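Local coordinates for protein putative Nitroreductase (Anabaena variabilis ATCC 29413, PDB 3EO7) that binds flavin mononucleotide and, as a member of the nitroreductase family, probably works as an FMN-dependent oxidoreductase, at residues W71-R76 / L237-D242. Sequence-based numbering, arbitrary orientation.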
ATOM      1  N   TRP A  71      -3.244 -23.379  11.702  1.00 17.99           N
ATOM      2  CA  TRP A  71      -2.352 -22.415  12.348  1.00 17.66           C
ATOM      3  C   TRP A  71      -1.166 -22.084  11.440  1.00 17.31           C
ATOM      4  O   TRP A  71      -0.717 -20.945  11.445  1.00 18.52           O
ATOM      5  CB  TRP A  71      -1.881 -22.893  13.714  1.00 18.16           C
ATOM      6  CG  TRP A  71      -2.932 -22.754  14.792  1.00 19.16           C
ATOM      7  CD1 TRP A  71      -3.670 -23.748  15.363  1.00 24.39           C
ATOM      8  CD2 TRP A  71      -3.395 -21.528  15.364  1.00 22.03           C
ATOM      9  NE1 TRP A  71      -4.538 -23.213  16.293  1.00 25.51           N
ATOM     10  CE2 TRP A  71      -4.388 -21.856  16.313  1.00 26.06           C
ATOM     11  CE3 TRP A  71      -3.020 -20.192  15.215  1.00 23.60           C
ATOM     12  CZ2 TRP A  71      -5.035 -20.892  17.076  1.00 25.14           C
ATOM     13  CZ3 TRP A  71      -3.661 -19.233  15.969  1.00 27.60           C
ATOM     14  CH2 TRP A  71      -4.661 -19.592  16.889  1.00 22.92           C
ATOM     15  N   GLN A  72      -0.649 -23.057  10.689  1.00 16.83           N
ATOM     16  CA  GLN A  72       0.447 -22.812   9.729  1.00 19.11           C
ATOM     17  C   GLN A  72       0.039 -21.775   8.686  1.00 17.65           C
ATOM     18  O   GLN A  72       0.820 -20.903   8.335  1.00 16.50           O
ATOM     19  CB  GLN A  72       0.864 -24.065   8.966  1.00 21.61           C
ATOM     20  CG  GLN A  72       1.714 -25.059   9.730  1.00 33.24           C
ATOM     21  CD  GLN A  72       1.909 -26.376   8.961  1.00 33.09           C
ATOM     22  OE1 GLN A  72       1.891 -26.396   7.721  1.00 48.52           O
ATOM     23  NE2 GLN A  72       2.088 -27.479   9.702  1.00 47.90           N
ATOM     24  N   ARG A  73      -1.188 -21.870   8.204  1.00 14.47           N
ATOM     25  CA  ARG A  73      -1.674 -20.916   7.216  1.00 16.15           C
ATOM     26  C   ARG A  73      -1.764 -19.510   7.806  1.00 15.07           C
ATOM     27  O   ARG A  73      -1.316 -18.561   7.178  1.00 15.94           O
ATOM     28  CB  ARG A  73      -3.039 -21.362   6.668  1.00 13.95           C
ATOM     29  CG  ARG A  73      -3.017 -22.690   5.920  1.00 18.86           C
ATOM     30  CD  ARG A  73      -4.442 -23.182   5.707  1.00 18.81           C
ATOM     31  NE  ARG A  73      -5.134 -22.316   4.757  1.00 16.01           N
ATOM     32  CZ  ARG A  73      -6.450 -22.213   4.632  1.00 16.61           C
ATOM     33  NH1 ARG A  73      -7.266 -22.891   5.442  1.00 19.00           N
ATOM     34  NH2 ARG A  73      -6.951 -21.400   3.727  1.00 18.95           N
ATOM     35  N   LEU A  74      -2.323 -19.369   9.017  1.00 17.02           N
ATOM     36  CA  LEU A  74      -2.417 -18.027   9.642  1.00 17.73           C
ATOM     37  C   LEU A  74      -1.016 -17.459   9.947  1.00 16.80           C
ATOM     38  O   LEU A  74      -0.727 -16.282   9.724  1.00 16.58           O
ATOM     39  CB  LEU A  74      -3.240 -18.083  10.957  1.00 16.96           C
ATOM     40  CG  LEU A  74      -3.411 -16.694  11.639  1.00 20.59           C
ATOM     41  CD1 LEU A  74      -4.166 -15.723  10.714  1.00 20.63           C
ATOM     42  CD2 LEU A  74      -4.096 -16.854  13.033  1.00 22.60           C
ATOM     43  N   SER A  75      -0.143 -18.318  10.456  1.00 16.26           N
ATOM     44  CA  SER A  75       1.231 -17.924  10.810  1.00 16.73           C
ATOM     45  C   SER A  75       1.973 -17.415   9.574  1.00 15.62           C
ATOM     46  O   SER A  75       2.605 -16.346   9.577  1.00 15.21           O
ATOM     47  CB  SER A  75       1.958 -19.115  11.444  1.00 17.90           C
ATOM     48  OG  SER A  75       3.310 -18.805  11.738  1.00 16.51           O
ATOM     49  N   ARG A  76       1.883 -18.175   8.500  1.00 14.55           N
ATOM     50  CA  ARG A  76       2.529 -17.798   7.243  1.00 19.08           C
ATOM     51  C   ARG A  76       1.929 -16.553   6.604  1.00 17.37           C
ATOM     52  O   ARG A  76       2.668 -15.691   6.088  1.00 16.31           O
ATOM     53  CB  ARG A  76       2.501 -18.991   6.276  1.00 19.55           C
ATOM     54  CG  ARG A  76       3.237 -18.809   4.948  1.00 30.31           C
ATOM     55  CD  ARG A  76       3.076 -20.053   4.050  1.00 33.68           C
ATOM     56  NE  ARG A  76       3.410 -21.276   4.776  1.00 44.33           N
ATOM     57  CZ  ARG A  76       4.628 -21.811   4.863  1.00 52.27           C
ATOM     58  NH1 ARG A  76       5.672 -21.241   4.251  1.00 45.42           N
ATOM     59  NH2 ARG A  76       4.799 -22.936   5.572  1.00 51.55           N
ATOM     60  N   LEU A 237     -11.029 -12.224   5.939  1.00 14.61           N
ATOM     61  CA  LEU A 237     -10.204 -13.226   5.305  1.00 15.67           C
ATOM     62  C   LEU A 237     -11.042 -14.450   4.959  1.00 15.48           C
ATOM     63  O   LEU A 237     -11.450 -15.196   5.855  1.00 15.91           O
ATOM     64  CB  LEU A 237      -9.061 -13.625   6.225  1.00 17.29           C
ATOM     65  CG  LEU A 237      -8.050 -12.532   6.545  1.00 18.15           C
ATOM     66  CD1 LEU A 237      -6.961 -13.128   7.465  1.00 17.40           C
ATOM     67  CD2 LEU A 237      -7.452 -11.897   5.296  1.00 19.00           C
ATOM     68  N   ALA A 238     -11.283 -14.648   3.663  1.00 14.18           N
ATOM     69  CA  ALA A 238     -12.086 -15.776   3.173  1.00 14.07           C
ATOM     70  C   ALA A 238     -11.205 -16.982   2.931  1.00 12.57           C
ATOM     71  O   ALA A 238     -10.251 -16.886   2.145  1.00 15.12           O
ATOM     72  CB  ALA A 238     -12.781 -15.393   1.866  1.00 14.76           C
ATOM     73  N   ASP A 239     -11.576 -18.100   3.542  1.00 13.91           N
ATOM     74  CA  ASP A 239     -10.848 -19.343   3.422  1.00 14.56           C
ATOM     75  C   ASP A 239     -11.290 -20.047   2.139  1.00 14.71           C
ATOM     76  O   ASP A 239     -12.382 -20.613   2.075  1.00 16.31           O
ATOM     77  CB  ASP A 239     -11.153 -20.211   4.624  1.00 16.00           C
ATOM     78  CG  ASP A 239     -10.372 -21.504   4.626  1.00 21.63           C
ATOM     79  OD1 ASP A 239      -9.763 -21.856   3.597  1.00 18.61           O
ATOM     80  OD2 ASP A 239     -10.408 -22.185   5.672  1.00 23.69           O
ATOM     81  N   LEU A 240     -10.449 -19.992   1.124  1.00 15.20           N
ATOM     82  CA  LEU A 240     -10.785 -20.566  -0.162  1.00 16.15           C
ATOM     83  C   LEU A 240     -10.889 -22.101  -0.155  1.00 15.86           C
ATOM     84  O   LEU A 240     -11.393 -22.704  -1.112  1.00 16.93           O
ATOM     85  CB  LEU A 240      -9.815 -20.064  -1.243  1.00 17.72           C
ATOM     86  CG  LEU A 240      -9.783 -18.557  -1.490  1.00 19.92           C
ATOM     87  CD1 LEU A 240      -8.743 -18.262  -2.548  1.00 21.59           C
ATOM     88  CD2 LEU A 240     -11.170 -17.966  -1.877  1.00 19.96           C
ATOM     89  N   LEU A 241     -10.458 -22.737   0.922  1.00 13.95           N
ATOM     90  CA  LEU A 241     -10.629 -24.183   1.047  1.00 15.03           C
ATOM     91  C   LEU A 241     -12.057 -24.512   1.512  1.00 17.28           C
ATOM     92  O   LEU A 241     -12.463 -25.667   1.508  1.00 17.57           O
ATOM     93  CB  LEU A 241      -9.594 -24.761   1.991  1.00 17.09           C
ATOM     94  CG  LEU A 241      -8.153 -24.479   1.549  1.00 17.41           C
ATOM     95  CD1 LEU A 241      -7.233 -25.173   2.532  1.00 17.65           C
ATOM     96  CD2 LEU A 241      -7.907 -24.911   0.117  1.00 17.72           C
ATOM     97  N   ASP A 242     -12.815 -23.488   1.908  1.00 15.95           N
ATOM     98  CA  ASP A 242     -14.232 -23.630   2.268  1.00 15.13           C
ATOM     99  C   ASP A 242     -15.023 -23.103   1.065  1.00 16.45           C
ATOM    100  O   ASP A 242     -14.979 -21.913   0.765  1.00 19.09           O
ATOM    101  CB  ASP A 242     -14.521 -22.835   3.540  1.00 15.07           C
ATOM    102  CG  ASP A 242     -15.983 -22.865   3.992  1.00 18.42           C
ATOM    103  OD1 ASP A 242     -16.855 -23.400   3.287  1.00 20.38           O
ATOM    104  OD2 ASP A 242     -16.241 -22.330   5.102  1.00 20.81           O
TER
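Arg73 of helix 66-82 reaches across to Asp239, the last residue of strand 229-239, and brings its guanidinium up to the carboxylate as a salt bridge. Arg73 NH2 gives Asp239 OD1 a 2.9 Å bond lying nearly in the guanidinium plane, whereas the bond from Arg73 NH1 to Asp239 OD2 is weak at 3.2 Å. The two flat groups are turned 54° apart, not coplanar, and NH2 meets OD1 from above the carboxylate plane. From the opposite face the backbone N of Leu241 donates to the same Asp239 OD1 (2.9 Å), an Asx turn within the type I turn Asp239-Asp242. This doubly gripped oxygen is the tight part of the contact. On the solvent side, exposed Leu241 merely lays CD1 over one guanidinium face, 3.7 Å from CZ of Arg73. A bend at chi3 (69°) turns the end of the arginine chain, and NE bonds to the carbonyl of Thr203, fixing the group further. An asparagine in place of Asp239 would probably leave the arginine's charge without its mate across this contact. The chemistry is that of a charged surface pair, away from the FMN site, joining helix 66-82 to the end of strand 229-239 with little apolar packing beside it.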